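Local coordinates for putative sugar ABC transporter, substrate-binding protein (Clostridium phytofermentans, PDB 4WZZ) that binds L-rhamnose between its two lobes and probably serves as the sugar-capturing component of an ABC transporter, at residues 157-163 and 352-356. Numbering follows the deposited sequence.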
# COMPACT_ATOMS: atom_id res chain seq x y z
N GLN A 157 5.99 -0.14 -3.18
CA GLN A 157 6.56 -0.02 -1.84
C GLN A 157 7.51 -1.16 -1.49
O GLN A 157 8.47 -0.97 -0.75
CB GLN A 157 5.44 0.02 -0.80
CG GLN A 157 4.30 -0.98 -1.05
CD GLN A 157 3.13 -0.36 -1.76
OE1 GLN A 157 3.26 0.07 -2.91
NE2 GLN A 157 1.99 -0.28 -1.10
N ALA A 158 7.24 -2.34 -2.01
CA ALA A 158 8.08 -3.51 -1.74
C ALA A 158 7.75 -4.54 -2.78
O ALA A 158 6.74 -4.43 -3.47
CB ALA A 158 7.83 -4.04 -0.33
N GLY A 159 8.59 -5.56 -2.95
CA GLY A 159 8.23 -6.64 -3.84
C GLY A 159 6.91 -7.28 -3.39
O GLY A 159 6.71 -7.59 -2.22
N THR A 160 6.01 -7.49 -4.34
CA THR A 160 4.73 -8.12 -4.02
C THR A 160 4.93 -9.45 -3.29
O THR A 160 4.31 -9.74 -2.26
CB THR A 160 3.92 -8.33 -5.29
OG1 THR A 160 3.72 -7.06 -5.94
CG2 THR A 160 2.58 -8.94 -4.96
N THR A 161 5.86 -10.25 -3.81
CA THR A 161 6.18 -11.52 -3.17
C THR A 161 6.75 -11.36 -1.77
O THR A 161 6.49 -12.18 -0.89
CB THR A 161 7.19 -12.27 -4.04
OG1 THR A 161 6.61 -12.50 -5.32
CG2 THR A 161 7.58 -13.60 -3.42
N GLN A 162 7.58 -10.34 -1.59
CA GLN A 162 8.18 -10.13 -0.28
C GLN A 162 7.11 -9.89 0.79
O GLN A 162 7.21 -10.37 1.91
CB GLN A 162 9.14 -8.95 -0.35
CG GLN A 162 10.32 -9.18 -1.27
CD GLN A 162 11.23 -7.97 -1.29
OE1 GLN A 162 10.80 -6.84 -1.53
NE2 GLN A 162 12.49 -8.20 -0.99
N ILE A 163 6.09 -9.12 0.44
CA ILE A 163 5.00 -8.83 1.37
C ILE A 163 4.22 -10.12 1.63
O ILE A 163 3.93 -10.45 2.76
CB ILE A 163 4.08 -7.77 0.80
CG1 ILE A 163 4.79 -6.42 0.77
CG2 ILE A 163 2.77 -7.70 1.59
CD1 ILE A 163 5.06 -5.83 2.15
N ILE A 352 10.97 -0.57 -7.37
CA ILE A 352 10.66 -1.10 -6.06
C ILE A 352 11.41 -0.29 -5.00
O ILE A 352 12.64 -0.25 -5.01
CB ILE A 352 11.03 -2.59 -5.94
CG1 ILE A 352 10.20 -3.42 -6.93
CG2 ILE A 352 10.79 -3.06 -4.51
CD1 ILE A 352 10.54 -4.90 -6.96
N LEU A 353 10.66 0.35 -4.10
CA LEU A 353 11.20 1.24 -3.09
C LEU A 353 12.23 0.58 -2.21
O LEU A 353 13.30 1.14 -1.98
CB LEU A 353 10.06 1.78 -2.20
CG LEU A 353 10.42 2.58 -0.95
CD1 LEU A 353 11.02 3.95 -1.30
CD2 LEU A 353 9.17 2.79 -0.10
N GLY A 354 11.91 -0.60 -1.69
CA GLY A 354 12.73 -1.26 -0.69
C GLY A 354 12.09 -2.57 -0.28
O GLY A 354 11.16 -3.02 -0.92
N ALA A 355 12.65 -3.20 0.75
CA ALA A 355 12.07 -4.42 1.31
C ALA A 355 10.99 -4.05 2.30
O ALA A 355 10.97 -2.92 2.82
CB ALA A 355 13.13 -5.27 1.99
N PRO A 356 10.10 -4.99 2.61
CA PRO A 356 9.22 -4.73 3.76
C PRO A 356 10.04 -4.62 5.04
O PRO A 356 11.16 -5.19 5.12
CB PRO A 356 8.34 -5.99 3.83
CG PRO A 356 8.58 -6.74 2.57
CD PRO A 356 9.95 -6.35 2.08
O HOH W 1 10.37 -0.53 1.35
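Gln157 and Leu353, 5.0 Å apart at their CA atoms, and Ala158 and Ala355, 5.1 Å at theirs, bring two hinge crossings side by side; residues 157-163 and 352-356 share no direct hydrogen bond, though the backbones of Asn156 and Leu353 do. Contact is made instead by a CA-H...O approach, Ala158 CA to Gly354 O at 3.2 Å with 153° at the hydrogen, and by a water that donates to Gln157 O and Ala355 O, each at 2.9 Å. Gln162 OE1 turns back to accept from Gly159 N at the N-cap (2.9 Å), a bent bond (N-H...O 142°). CG of Gln162 lies anti to the backbone carbonyl carbon (chi1 -64°), and the extended chain crosses the Pro356 ring at about a right angle, Gln162 CB 3.6 Å from Pro356 CD. Ile163 CD1 reaches Pro356 CG, 3.7 Å away, while Ala158 CB lies more loosely against Pro356 CD. Ile352 CG2 rests against Gly159 N. The Gln157 side chain leaves the contact and touches the bound rhamnose; its NE2 is hydrogen-bonded to Asp143 OD1. The contact thus joins linkers of the periplasmic-binding-protein fold: strand 154-156 into helix 160-174, and strand 349-352 into strand 357-359, with Leu353 against helix 299-315 and Ile163 against Trp196 of helix 191-203.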